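Local coordinates for periplasmic binding protein/LacI transcriptional regulator (Burkholderia graminis C4D1M, PDB 5HQJ) that binds D-arabinose in its pyranose form and probably delivers sugar to an ABC transporter as a periplasmic solute-binding protein, at residues I128-E133 with M265-V270; T204-P209 with T231-A236. All coordinates share one frame; numbering follows the deposited sequence.

Contact 1 (I128-E133 with M265-V270); sequences IGTNNE and MVQRPV. With 64K (alpha-D-arabinopyranose), chain B.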
loop_
_atom_site.group_PDB
_atom_site.type_symbol
_atom_site.label_atom_id
_atom_site.label_comp_id
_atom_site.label_asym_id
_atom_site.label_seq_id
_atom_site.Cartn_x
_atom_site.Cartn_y
_atom_site.Cartn_z
ATOM N N ILE A 128 8.387 6.298 5.881
ATOM C CA ILE A 128 8.037 5.170 6.696
ATOM C C ILE A 128 7.158 4.201 5.916
ATOM O O ILE A 128 6.002 4.502 5.609
ATOM C CB ILE A 128 7.276 5.620 7.954
ATOM C CG1 ILE A 128 8.125 6.637 8.727
ATOM C CG2 ILE A 128 6.857 4.428 8.817
ATOM C CD1 ILE A 128 7.347 7.362 9.811
ATOM N N GLY A 129 7.662 3.018 5.624
ATOM C CA GLY A 129 6.827 2.072 4.924
ATOM C C GLY A 129 7.509 0.786 4.522
ATOM O O GLY A 129 8.613 0.455 4.978
ATOM N N THR A 130 6.812 0.048 3.670
ATOM C CA THR A 130 7.292 -1.214 3.135
ATOM C C THR A 130 8.434 -0.971 2.162
ATOM O O THR A 130 8.508 0.074 1.506
ATOM C CB THR A 130 6.129 -1.950 2.430
ATOM O OG1 THR A 130 5.122 -2.132 3.410
ATOM C CG2 THR A 130 6.550 -3.260 1.871
ATOM N N ASN A 131 9.332 -1.956 2.084
ATOM C CA ASN A 131 10.310 -2.019 0.998
ATOM C C ASN A 131 9.608 -2.699 -0.141
ATOM O O ASN A 131 9.504 -3.916 -0.174
ATOM C CB ASN A 131 11.561 -2.793 1.393
ATOM C CG ASN A 131 12.607 -2.814 0.291
ATOM O OD1 ASN A 131 12.307 -2.561 -0.889
ATOM N ND2 ASN A 131 13.845 -3.115 0.668
ATOM N N ASN A 132 9.057 -1.896 -1.024
ATOM C CA ASN A 132 8.049 -2.429 -1.932
ATOM C C ASN A 132 8.652 -3.250 -3.042
ATOM O O ASN A 132 8.094 -4.278 -3.412
ATOM C CB ASN A 132 7.204 -1.295 -2.452
ATOM C CG ASN A 132 6.234 -0.810 -1.414
ATOM O OD1 ASN A 132 5.254 -1.492 -1.094
ATOM N ND2 ASN A 132 6.497 0.367 -0.864
ATOM N N GLU A 133 9.835 -2.885 -3.517
ATOM C CA GLU A 133 10.467 -3.751 -4.509
ATOM C C GLU A 133 10.803 -5.093 -3.845
ATOM O O GLU A 133 10.557 -6.145 -4.430
ATOM C CB GLU A 133 11.714 -3.114 -5.136
ATOM C CG GLU A 133 12.280 -3.975 -6.261
ATOM C CD GLU A 133 13.267 -3.244 -7.153
ATOM O OE1 GLU A 133 13.245 -1.996 -7.185
ATOM O OE2 GLU A 133 14.061 -3.927 -7.833
HETATM N N MSE A 265 0.553 -10.876 1.384
HETATM C CA MSE A 265 1.621 -10.045 1.930
HETATM C C MSE A 265 0.974 -8.974 2.794
HETATM O O MSE A 265 0.238 -8.148 2.243
HETATM C CB MSE A 265 2.466 -9.406 0.816
HETATM C CG MSE A 265 3.040 -10.387 -0.185
HETATM SE SE MSE A 265 4.473 -11.400 0.649
HETATM C CE MSE A 265 5.868 -10.048 0.683
ATOM N N VAL A 266 1.239 -8.992 4.114
ATOM C CA VAL A 266 0.632 -8.056 5.039
ATOM C C VAL A 266 1.683 -7.062 5.469
ATOM O O VAL A 266 2.694 -7.447 6.021
ATOM C CB VAL A 266 0.008 -8.752 6.235
ATOM C CG1 VAL A 266 -0.720 -7.724 7.113
ATOM C CG2 VAL A 266 -0.954 -9.854 5.757
ATOM N N GLN A 267 1.436 -5.791 5.185
ATOM C CA GLN A 267 2.309 -4.695 5.571
ATOM C C GLN A 267 2.020 -4.387 7.055
ATOM O O GLN A 267 1.319 -5.156 7.693
ATOM C CB GLN A 267 2.072 -3.483 4.671
ATOM C CG GLN A 267 2.091 -3.771 3.189
ATOM C CD GLN A 267 1.874 -2.498 2.440
ATOM O OE1 GLN A 267 2.715 -1.616 2.452
ATOM N NE2 GLN A 267 0.710 -2.381 1.785
ATOM N N ARG A 268 2.581 -3.305 7.591
ATOM C CA ARG A 268 2.300 -2.867 8.944
ATOM C C ARG A 268 1.694 -1.449 8.947
ATOM O O ARG A 268 2.328 -0.500 9.342
ATOM C CB ARG A 268 3.588 -2.952 9.804
ATOM C CG ARG A 268 4.099 -4.377 10.019
ATOM C CD ARG A 268 4.975 -4.528 11.230
ATOM N NE ARG A 268 5.169 -5.944 11.516
ATOM C CZ ARG A 268 6.076 -6.706 10.921
ATOM N NH1 ARG A 268 6.889 -6.185 10.020
ATOM N NH2 ARG A 268 6.168 -7.981 11.236
ATOM N N PRO A 269 0.442 -1.305 8.459
ATOM C CA PRO A 269 -0.182 0.025 8.325
ATOM C C PRO A 269 -0.426 0.733 9.678
ATOM O O PRO A 269 -0.333 1.953 9.787
ATOM C CB PRO A 269 -1.502 -0.289 7.578
ATOM C CG PRO A 269 -1.767 -1.754 7.806
ATOM C CD PRO A 269 -0.384 -2.373 7.871
ATOM N N VAL A 270 -0.769 -0.037 10.715
ATOM C CA VAL A 270 -0.992 0.528 12.040
ATOM C C VAL A 270 0.315 1.153 12.518
ATOM O O VAL A 270 0.335 2.280 12.995
ATOM C CB VAL A 270 -1.475 -0.541 13.066
ATOM C CG1 VAL A 270 -1.774 0.126 14.372
ATOM C CG2 VAL A 270 -2.695 -1.205 12.576
HETATM O O2 64K B . 0.288 -0.005 0.241
HETATM C C2 64K B . -0.888 0.112 -0.630
HETATM C C3 64K B . -1.851 -0.957 -0.226
HETATM O O3 64K B . -1.380 -2.196 -0.708
HETATM C C4 64K B . -3.227 -0.755 -0.850
HETATM O O4 64K B . -3.208 -0.958 -2.275
HETATM C C5 64K B . -3.687 0.611 -0.604
HETATM O O5 64K B . -2.773 1.534 -1.246
HETATM C C1 64K B . -1.510 1.470 -0.462
HETATM O O1 64K B . -0.643 2.414 -0.960
HETATM O O HOH W 1 5.097 -2.369 6.168
HETATM O O HOH W 2 4.422 0.697 1.826
#
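Gln267 reaches Thr130 and the bound sugar with a single side chain, whose path can be traced atom by atom. Gln267 CB passes 3.6 Å from Thr130 OG1, and CG, set beside the backbone N of Gln267, runs 3.5 Å from that same hydroxyl. The chain is straight beyond CG (chi2 -179°) and crosses the threonine side chain at about a right angle, with Gln267 CD 3.4 Å from Thr130 OG1. Gln267 OE1 accepts a hydrogen bond from Thr130 OG1 (2.6 Å), in the carbonyl plane and on a lone pair, at a C=O...donor angle of 119°. The two segments run side by side where the lobes of a type I periplasmic binding protein are joined: strand 127-129 leaves one sheet, strand 263-266 the other, and each continues into a helix, so both segments are interdomain crossovers at the hinge. At the tip, Gln267 NE2 donates to O2 of the arabinopyranose over 2.9 Å, almost straight at 174°, and also to Asp247. With both ends of the amide engaged, its flip state is well defined. A water donates to Thr130 OG1 (2.8 Å) and accepts from Arg268 N (3.0 Å), adding a water-mediated link, while Asn132 turns its OD1 to the ligand-binding Arg168.

Contact 2 (T204-P209 with T231-A236); sequences TLRAHP and TREFGA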
loop_
_atom_site.group_PDB
_atom_site.type_symbol
_atom_site.label_atom_id
_atom_site.label_comp_id
_atom_site.label_asym_id
_atom_site.label_seq_id
_atom_site.Cartn_x
_atom_site.Cartn_y
_atom_site.Cartn_z
ATOM N N THR A 204 -8.910 -11.623 -17.926
ATOM C CA THR A 204 -7.688 -12.404 -17.840
ATOM C C THR A 204 -7.898 -13.905 -17.920
ATOM O O THR A 204 -7.182 -14.624 -18.639
ATOM C CB THR A 204 -6.942 -12.113 -16.512
ATOM O OG1 THR A 204 -6.783 -10.705 -16.345
ATOM C CG2 THR A 204 -5.578 -12.823 -16.483
ATOM N N LEU A 205 -8.882 -14.404 -17.160
ATOM C CA LEU A 205 -9.105 -15.825 -17.080
ATOM C C LEU A 205 -9.660 -16.354 -18.399
ATOM O O LEU A 205 -9.363 -17.475 -18.772
ATOM C CB LEU A 205 -10.059 -16.156 -15.924
ATOM C CG LEU A 205 -9.592 -15.739 -14.520
ATOM C CD1 LEU A 205 -10.653 -16.157 -13.490
ATOM C CD2 LEU A 205 -8.262 -16.294 -14.190
ATOM N N ARG A 206 -10.445 -15.532 -19.095
ATOM C CA ARG A 206 -10.981 -15.952 -20.379
ATOM C C ARG A 206 -9.898 -16.038 -21.440
ATOM O O ARG A 206 -9.872 -16.970 -22.247
ATOM C CB ARG A 206 -12.083 -14.997 -20.838
ATOM C CG ARG A 206 -13.342 -15.067 -19.993
ATOM C CD ARG A 206 -14.423 -14.118 -20.489
ATOM N NE ARG A 206 -15.578 -14.101 -19.582
ATOM C CZ ARG A 206 -16.082 -13.019 -18.994
ATOM N NH1 ARG A 206 -15.579 -11.809 -19.213
ATOM N NH2 ARG A 206 -17.124 -13.152 -18.191
ATOM N N ALA A 207 -8.987 -15.062 -21.429
ATOM C CA ALA A 207 -7.905 -15.032 -22.416
ATOM C C ALA A 207 -6.844 -16.115 -22.190
ATOM O O ALA A 207 -6.229 -16.594 -23.138
ATOM C CB ALA A 207 -7.267 -13.694 -22.414
ATOM N N HIS A 208 -6.632 -16.498 -20.935
ATOM C CA HIS A 208 -5.611 -17.486 -20.591
ATOM C C HIS A 208 -6.112 -18.696 -19.850
ATOM O O HIS A 208 -5.935 -18.779 -18.649
ATOM C CB HIS A 208 -4.524 -16.786 -19.752
ATOM C CG HIS A 208 -4.053 -15.516 -20.372
ATOM N ND1 HIS A 208 -3.204 -15.504 -21.453
ATOM C CD2 HIS A 208 -4.362 -14.220 -20.114
ATOM C CE1 HIS A 208 -2.996 -14.251 -21.825
ATOM N NE2 HIS A 208 -3.669 -13.458 -21.020
ATOM N N PRO A 209 -6.704 -19.685 -20.562
ATOM C CA PRO A 209 -7.230 -20.849 -19.827
ATOM C C PRO A 209 -6.150 -21.702 -19.155
ATOM O O PRO A 209 -6.482 -22.457 -18.227
ATOM C CB PRO A 209 -7.957 -21.645 -20.916
ATOM C CG PRO A 209 -7.277 -21.258 -22.179
ATOM C CD PRO A 209 -6.920 -19.804 -22.012
ATOM N N THR A 231 -17.832 -17.835 -8.699
ATOM C CA THR A 231 -18.974 -17.697 -9.600
ATOM C C THR A 231 -19.189 -18.996 -10.350
ATOM O O THR A 231 -18.297 -19.820 -10.415
ATOM C CB THR A 231 -18.796 -16.549 -10.636
ATOM O OG1 THR A 231 -17.583 -16.721 -11.405
ATOM C CG2 THR A 231 -18.803 -15.172 -9.952
ATOM N N ARG A 232 -20.354 -19.153 -10.969
ATOM C CA ARG A 232 -20.583 -20.355 -11.759
ATOM C C ARG A 232 -19.594 -20.414 -12.929
ATOM O O ARG A 232 -18.997 -21.473 -13.162
ATOM C CB ARG A 232 -22.016 -20.430 -12.275
ATOM C CG ARG A 232 -22.370 -21.775 -12.877
ATOM C CD ARG A 232 -22.186 -22.871 -11.853
ATOM N NE ARG A 232 -23.147 -23.957 -12.018
ATOM C CZ ARG A 232 -23.518 -24.785 -11.045
ATOM N NH1 ARG A 232 -23.018 -24.653 -9.822
ATOM N NH2 ARG A 232 -24.399 -25.744 -11.293
ATOM N N GLU A 233 -19.444 -19.306 -13.662
ATOM C CA GLU A 233 -18.600 -19.300 -14.858
ATOM C C GLU A 233 -17.181 -19.729 -14.600
ATOM O O GLU A 233 -16.592 -20.409 -15.440
ATOM C CB GLU A 233 -18.543 -17.914 -15.539
ATOM C CG GLU A 233 -17.543 -17.921 -16.731
ATOM C CD GLU A 233 -17.568 -16.672 -17.622
ATOM O OE1 GLU A 233 -18.309 -15.712 -17.335
ATOM O OE2 GLU A 233 -16.825 -16.680 -18.640
ATOM N N PHE A 234 -16.583 -19.339 -13.468
ATOM C CA PHE A 234 -15.169 -19.616 -13.239
ATOM C C PHE A 234 -14.863 -20.556 -12.072
ATOM O O PHE A 234 -13.689 -20.786 -11.756
ATOM C CB PHE A 234 -14.397 -18.312 -13.013
ATOM C CG PHE A 234 -14.477 -17.342 -14.178
ATOM C CD1 PHE A 234 -13.655 -17.507 -15.289
ATOM C CD2 PHE A 234 -15.334 -16.249 -14.149
ATOM C CE1 PHE A 234 -13.725 -16.599 -16.373
ATOM C CE2 PHE A 234 -15.397 -15.348 -15.218
ATOM C CZ PHE A 234 -14.587 -15.537 -16.328
ATOM N N GLY A 235 -15.904 -21.096 -11.445
ATOM C CA GLY A 235 -15.758 -21.957 -10.277
ATOM C C GLY A 235 -14.746 -23.085 -10.429
ATOM O O GLY A 235 -14.065 -23.478 -9.473
ATOM N N ALA A 236 -14.634 -23.607 -11.642
ATOM C CA ALA A 236 -13.759 -24.756 -11.885
ATOM C C ALA A 236 -12.276 -24.385 -11.833
ATOM O O ALA A 236 -11.407 -25.256 -11.816
ATOM C CB ALA A 236 -14.108 -25.377 -13.214
#
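Leu205 and Phe234 form the closely packed half of this contact, Arg206 and Glu233 its solvent side. From the last turn of helix 194-207, Leu205 approaches the ring obliquely: Leu205 CB lies 3.7 Å from Phe234 CE1, and Leu205 CD1 lies 3.8 Å from Phe234 CD1. Both residues are buried and also touch Val228 of helix 221-229. Apolar side chains thus join the C-terminal end of helix 194-207 to the loop before strand 242-246, in the α/β lobe whose sheet includes strands 211-216 and 242-246. One ring face is covered within the loop itself, where Glu233 CG sits 3.6 Å above the plane of the Phe234 ring, over its centre.

Toward solvent the partners are exposed and polar. Arg206 is extended from CG to NE, which carries its guanidinium past the rim of the ring; Phe234 CZ, 3.7 Å from Arg206 NE, lies over one guanidinium face, the two planes being 45° apart. The carboxylate of Glu233 comes to the guanidinium edge and is gripped side-on, Arg206 NE to Glu233 OE2 at 3.0 Å and Arg206 NH2 to Glu233 OE1 at 2.9 Å. Each oxygen is met on its syn side and lies near the guanidinium plane, although the carboxylate is tilted 34° against it. Two nearly straight bonds pair both carboxylate oxygens and probably restrict the guanidinium's rotation, in a salt bridge at the solvent-exposed side.

Contact 1 and contact 2 lie near the centre and toward the outer end of the molecule: their centres are about 31 Å apart and their nearest atoms about 19 Å, without touching. The centre of contact 1 is about 7 Å, that of contact 2 about 27 Å, from the centre of the chain; the first supplies Gln267 to the arabinose pocket, the second holds no pocket residue. In sequence, 204-209 and 231-236 are nested within the loop closed by 128-133 and 265-270, which also carries the sugar-binding Asn164, Arg168, Gln219 and Asp247. Helices 194-207 and 221-229 follow shortly after the pocket residues Asp192 and Gln219; contact 2 joins the end of the first to the loop just after the second, both away from those residues.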